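Side-chain contacts in polyketide biosynthesis 3-hydroxy-3-methylglutaryl-ACP synthase PksG (Bacillus subtilis, PDB 4YXT), which catalyses the aldol condensation of acetyl-AcpK with a carrier-bound beta-ketothioester intermediate in the synthesis of the polyketide antibiotic bacillaene: residues Y48-P51 against V52-G55; G237-Y240 against Q241-F244. The protein carries 1 engineered substitution. One frame throughout, in Å; residues are numbered along the deposited sequence.

Contact 1. Residues Y48-P51 against V52-G55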
ATOM      1  N   TYR A  48     -15.652   8.027 -18.292  1.00 30.11           N
ATOM      2  CA  TYR A  48     -14.581   7.343 -18.992  1.00 29.91           C
ATOM      3  C   TYR A  48     -13.202   7.756 -18.447  1.00 27.73           C
ATOM      4  O   TYR A  48     -12.196   7.676 -19.126  1.00 23.53           O
ATOM      5  CB  TYR A  48     -14.691   7.554 -20.507  1.00 31.72           C
ATOM      6  CG  TYR A  48     -15.057   8.937 -20.916  1.00 33.76           C
ATOM      7  CD1 TYR A  48     -16.369   9.270 -21.286  1.00 35.99           C
ATOM      8  CD2 TYR A  48     -14.102   9.942 -20.910  1.00 37.43           C
ATOM      9  CE1 TYR A  48     -16.684  10.574 -21.667  1.00 35.79           C
ATOM     10  CE2 TYR A  48     -14.406  11.226 -21.281  1.00 36.49           C
ATOM     11  CZ  TYR A  48     -15.684  11.540 -21.661  1.00 34.74           C
ATOM     12  OH  TYR A  48     -15.917  12.844 -22.027  1.00 34.84           O
ATOM     13  N   GLU A  49     -13.177   8.250 -17.222  1.00 30.09           N
ATOM     14  CA  GLU A  49     -11.921   8.449 -16.536  1.00 30.51           C
ATOM     15  C   GLU A  49     -12.014   7.571 -15.320  1.00 29.14           C
ATOM     16  O   GLU A  49     -13.110   7.212 -14.881  1.00 27.23           O
ATOM     17  CB  GLU A  49     -11.739   9.875 -16.163  1.00 30.11           C
ATOM     18  CG  GLU A  49     -11.657  10.794 -17.355  1.00 32.61           C
ATOM     19  CD  GLU A  49     -11.605  12.219 -16.910  1.00 34.79           C
ATOM     20  OE1 GLU A  49     -12.623  12.723 -16.370  1.00 36.57           O
ATOM     21  OE2 GLU A  49     -10.517  12.798 -17.043  1.00 37.50           O
ATOM     22  N   ASP A  50     -10.848   7.177 -14.844  1.00 26.21           N
ATOM     23  CA  ASP A  50     -10.725   6.434 -13.624  1.00 25.11           C
ATOM     24  C   ASP A  50      -9.370   6.786 -13.013  1.00 23.92           C
ATOM     25  O   ASP A  50      -8.680   7.650 -13.517  1.00 22.95           O
ATOM     26  CB  ASP A  50     -10.936   4.949 -13.889  1.00 26.96           C
ATOM     27  CG  ASP A  50      -9.766   4.287 -14.545  1.00 27.03           C
ATOM     28  OD1 ASP A  50      -8.728   4.935 -14.794  1.00 25.74           O
ATOM     29  OD2 ASP A  50      -9.891   3.065 -14.727  1.00 27.80           O
ATOM     30  N   PRO A  51      -9.018   6.181 -11.879  1.00 23.70           N
ATOM     31  CA  PRO A  51      -7.659   6.521 -11.364  1.00 23.11           C
ATOM     32  C   PRO A  51      -6.458   6.146 -12.210  1.00 20.24           C
ATOM     33  O   PRO A  51      -5.365   6.705 -12.002  1.00 25.28           O
ATOM     34  CB  PRO A  51      -7.609   5.773 -10.042  1.00 22.85           C
ATOM     35  CG  PRO A  51      -9.053   5.686  -9.645  1.00 22.96           C
ATOM     36  CD  PRO A  51      -9.837   5.482 -10.886  1.00 20.99           C
ATOM     37  N   VAL A  52      -6.587   5.141 -13.053  1.00 20.71           N
ATOM     38  CA  VAL A  52      -5.529   4.825 -14.034  1.00 20.82           C
ATOM     39  C   VAL A  52      -5.375   5.963 -15.061  1.00 20.72           C
ATOM     40  O   VAL A  52      -4.287   6.498 -15.275  1.00 23.22           O
ATOM     41  CB  VAL A  52      -5.846   3.521 -14.785  1.00 19.06           C
ATOM     42  CG1 VAL A  52      -4.747   3.244 -15.795  1.00 17.21           C
ATOM     43  CG2 VAL A  52      -6.016   2.373 -13.764  1.00 18.98           C
ATOM     44  N   THR A  53      -6.489   6.383 -15.636  1.00 18.93           N
ATOM     45  CA  THR A  53      -6.438   7.445 -16.612  1.00 20.75           C
ATOM     46  C   THR A  53      -5.857   8.671 -15.970  1.00 21.62           C
ATOM     47  O   THR A  53      -4.998   9.323 -16.568  1.00 21.10           O
ATOM     48  CB  THR A  53      -7.816   7.760 -17.244  1.00 21.41           C
ATOM     49  OG1 THR A  53      -8.696   8.335 -16.271  1.00 22.55           O
ATOM     50  CG2 THR A  53      -8.451   6.472 -17.823  1.00 21.63           C
ATOM     51  N   PHE A  54      -6.309   8.957 -14.741  1.00 21.52           N
ATOM     52  CA  PHE A  54      -5.887  10.174 -14.047  1.00 22.82           C
ATOM     53  C   PHE A  54      -4.409  10.081 -13.767  1.00 21.80           C
ATOM     54  O   PHE A  54      -3.732  11.064 -13.988  1.00 21.28           O
ATOM     55  CB  PHE A  54      -6.642  10.421 -12.729  1.00 24.09           C
ATOM     56  CG  PHE A  54      -7.786  11.370 -12.846  1.00 26.98           C
ATOM     57  CD1 PHE A  54      -8.917  11.016 -13.523  1.00 28.69           C
ATOM     58  CD2 PHE A  54      -7.723  12.633 -12.257  1.00 31.78           C
ATOM     59  CE1 PHE A  54      -9.991  11.908 -13.640  1.00 34.22           C
ATOM     60  CE2 PHE A  54      -8.775  13.535 -12.357  1.00 31.67           C
ATOM     61  CZ  PHE A  54      -9.914  13.174 -13.057  1.00 35.31           C
ATOM     62  N   GLY A  55      -3.925   8.899 -13.323  1.00 19.28           N
ATOM     63  CA  GLY A  55      -2.493   8.687 -13.043  1.00 17.65           C
ATOM     64  C   GLY A  55      -1.585   8.706 -14.294  1.00 18.16           C
ATOM     65  O   GLY A  55      -0.485   9.295 -14.280  1.00 19.32           O
TER
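Asp50 and Thr53 form a capping box at the N-terminus of helix 51-64. Asp50 is the N-cap residue. Its OD1 accepts a hydrogen bond from Thr53 N at 2.8 Å, nearly straight at 168° and meeting OD1 almost along its C-O bond. The return bond runs from Asp50 N to Thr53 OG1, also 2.8 Å. Each residue thus serves the other's backbone with its side chain.

One torsion explains the reach. Asp50 CG lies between the backbone N and the carbonyl carbon, chi1 76°, which brings OD1 round to the N-H of Thr53. There OD1 also lies 3.2 Å from Val52 CB, and the side chains of Asp50 and Val52 run side by side in the same direction. The first regular helical bonds follow: Phe54 N donates to Asp50 O at 3.0 Å, and Gly55 N to Pro51 O.

The Glu49 side chain crosses that of Thr53 at about a right angle. Its CB approaches the edge of the Phe54 ring, in the ring plane, 3.7 Å from CE1. Its carboxylate is turned 41° from that ring, with OE2 3.6 Å from CE1. A second shell holds the acids. Glu49 OE1 accepts from Leu46 N, and OE2 has a weak bond to Thr15 OG1. Asp50 OD2 is bonded to Tyr416 OH and forms a salt bridge with Arg414. The cap's carboxylate is therefore fixed at both oxygens, which would favour its charged form.

The whole turn is buried. Val52 packs on Leu91, Tyr94 and Ile95 of helix 91-99, and Pro51 reaches Ile145 of strand 137-145. Strand 413-419 contributes Tyr416, against Val52 and Thr53, while Phe54 meets Phe12 of strand 5-12 edge-to-face.

Contact 2. Residues G237-Y240 against Q241-F244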
ATOM      1  N   GLY A 237      17.262  22.960  16.632  1.00 34.62           N
ATOM      2  CA  GLY A 237      17.296  24.290  16.080  1.00 34.53           C
ATOM      3  C   GLY A 237      16.100  24.562  15.196  1.00 37.40           C
ATOM      4  O   GLY A 237      15.944  25.686  14.720  1.00 38.09           O
ATOM      5  N   ALA A 238      15.228  23.565  14.979  1.00 35.60           N
ATOM      6  CA  ALA A 238      14.177  23.744  13.974  1.00 35.08           C
ATOM      7  C   ALA A 238      13.214  24.807  14.439  1.00 32.15           C
ATOM      8  O   ALA A 238      12.686  24.727  15.541  1.00 36.60           O
ATOM      9  CB  ALA A 238      13.464  22.434  13.691  1.00 38.75           C
ATOM     10  N   ASN A 239      12.997  25.815  13.597  1.00 31.08           N
ATOM     11  CA  ASN A 239      12.180  26.962  13.952  1.00 30.77           C
ATOM     12  C   ASN A 239      11.099  27.145  12.897  1.00 28.28           C
ATOM     13  O   ASN A 239      11.391  27.278  11.707  1.00 27.44           O
ATOM     14  CB  ASN A 239      13.058  28.239  14.064  1.00 32.95           C
ATOM     15  CG  ASN A 239      12.300  29.415  14.616  1.00 32.90           C
ATOM     16  OD1 ASN A 239      11.532  30.068  13.917  1.00 33.68           O
ATOM     17  ND2 ASN A 239      12.472  29.663  15.891  1.00 37.12           N
ATOM     18  N   TYR A 240       9.849  27.081  13.330  1.00 26.50           N
ATOM     19  CA  TYR A 240       8.740  27.053  12.407  1.00 27.39           C
ATOM     20  C   TYR A 240       8.681  28.326  11.512  1.00 29.86           C
ATOM     21  O   TYR A 240       8.189  28.279  10.397  1.00 25.45           O
ATOM     22  CB  TYR A 240       7.457  26.919  13.188  1.00 27.49           C
ATOM     23  CG  TYR A 240       6.278  26.448  12.395  1.00 29.13           C
ATOM     24  CD1 TYR A 240       6.160  25.111  11.997  1.00 32.46           C
ATOM     25  CD2 TYR A 240       5.264  27.298  12.063  1.00 30.54           C
ATOM     26  CE1 TYR A 240       5.037  24.653  11.290  1.00 29.30           C
ATOM     27  CE2 TYR A 240       4.148  26.849  11.348  1.00 30.84           C
ATOM     28  CZ  TYR A 240       4.041  25.539  10.954  1.00 29.41           C
ATOM     29  OH  TYR A 240       2.893  25.146  10.236  1.00 30.40           O
ATOM     30  N   GLN A 241       9.184  29.449  12.016  1.00 30.91           N
ATOM     31  CA  GLN A 241       9.284  30.667  11.206  1.00 34.16           C
ATOM     32  C   GLN A 241      10.538  30.716  10.369  1.00 30.43           C
ATOM     33  O   GLN A 241      10.456  30.984   9.184  1.00 32.81           O
ATOM     34  CB  GLN A 241       9.248  31.939  12.068  1.00 40.13           C
ATOM     35  CG  GLN A 241       7.897  32.317  12.662  1.00 41.29           C
ATOM     36  CD  GLN A 241       7.905  33.748  13.178  1.00 47.76           C
ATOM     37  OE1 GLN A 241       7.988  34.001  14.391  1.00 46.79           O
ATOM     38  NE2 GLN A 241       7.867  34.699  12.247  1.00 50.73           N
ATOM     39  N   ASP A 242      11.687  30.476  10.976  1.00 30.30           N
ATOM     40  CA  ASP A 242      12.985  30.782  10.349  1.00 31.73           C
ATOM     41  C   ASP A 242      13.462  29.757   9.328  1.00 30.50           C
ATOM     42  O   ASP A 242      13.997  30.137   8.289  1.00 30.96           O
ATOM     43  CB  ASP A 242      14.094  30.952  11.407  1.00 32.89           C
ATOM     44  CG  ASP A 242      13.808  32.052  12.426  1.00 38.74           C
ATOM     45  OD1 ASP A 242      13.002  32.988  12.154  1.00 45.34           O
ATOM     46  OD2 ASP A 242      14.410  31.979  13.530  1.00 40.62           O
ATOM     47  N   THR A 243      13.241  28.468   9.612  1.00 30.45           N
ATOM     48  CA  THR A 243      13.812  27.351   8.832  1.00 27.88           C
ATOM     49  C   THR A 243      13.230  27.171   7.436  1.00 27.22           C
ATOM     50  O   THR A 243      13.912  26.678   6.502  1.00 26.54           O
ATOM     51  CB  THR A 243      13.611  26.028   9.615  1.00 27.67           C
ATOM     52  OG1 THR A 243      14.035  26.231  10.966  1.00 29.74           O
ATOM     53  CG2 THR A 243      14.384  24.876   9.018  1.00 26.52           C
ATOM     54  N   PHE A 244      11.966  27.556   7.300  1.00 24.73           N
ATOM     55  CA  PHE A 244      11.161  27.259   6.134  1.00 24.70           C
ATOM     56  C   PHE A 244      10.731  28.562   5.473  1.00 23.51           C
ATOM     57  O   PHE A 244      10.097  29.389   6.115  1.00 24.92           O
ATOM     58  CB  PHE A 244       9.913  26.442   6.546  1.00 25.02           C
ATOM     59  CG  PHE A 244      10.222  25.328   7.520  1.00 26.12           C
ATOM     60  CD1 PHE A 244      10.852  24.160   7.085  1.00 23.71           C
ATOM     61  CD2 PHE A 244       9.947  25.477   8.858  1.00 23.41           C
ATOM     62  CE1 PHE A 244      11.179  23.169   7.957  1.00 23.59           C
ATOM     63  CE2 PHE A 244      10.260  24.483   9.744  1.00 24.36           C
ATOM     64  CZ  PHE A 244      10.877  23.321   9.299  1.00 25.91           C
TER
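Asn239 and Thr243 are joined by two hydrogen bonds in the loop before strand 246-249. Asn239 N donates to Thr243 OG1 at 2.9 Å, and Thr243 N donates to Asn239 O at 3.0 Å. Both are fairly straight. The second closes one turn of helix-like chain, which does not go on into a regular helix. Thr243 OG1 stands anti to its own carbonyl carbon, chi1 -48°, a setting that brings it to Asn239 N.

The Asn239 side chain makes the other polar links. OD1 accepts from Asp242 N at 3.0 Å and, weakly, from Gln241 N. The weak bond has the form of an Asx turn. The firmer one resembles the bond an N-cap side chain makes three residues on.

One pair of flat groups stacks. The Asn239 amide lies over the Asp242 carboxylate with planes only 9° apart, and Asn239 CG is 3.5 Å from Asp242 OD2.

The Phe244 ring makes packing contacts. Thr243 CB sits over the centre of one face. Tyr240 O lies at its edge, in the ring plane, 3.6 Å from CD2.

The turn is partly exposed, but its aromatic residues are buried. Tyr240 packs edge-to-face on Phe228 of helix 213-234 and touches helix 254-267, while its OH bonds to Tyr249 of strand 246-249. Arg283 binds Tyr240 O and Phe244 O, and Phe244 meets Phe334 of strand 331-339 edge-to-face.

How the contacts relate
Contacts 1 and 2 lie on opposite sides of the chain's centre, their centres 39 Å apart. Contact 1 is wholly buried and begins helix 51-64. Contact 2 is partly exposed loop, farther from the centre. Both pack on strands of the same mixed sheet, 137-145 and 5-12 for the first, 331-339 and 319-327 for the second. Both use an Asp or Asn side chain to accept from a backbone N-H three residues on. In 48-55 the acceptor is a carboxylate, and the same threonine gives its N-H and takes one back. In 237-244 it is a neutral amide, and the hydroxyl belongs to the residue after the capped one.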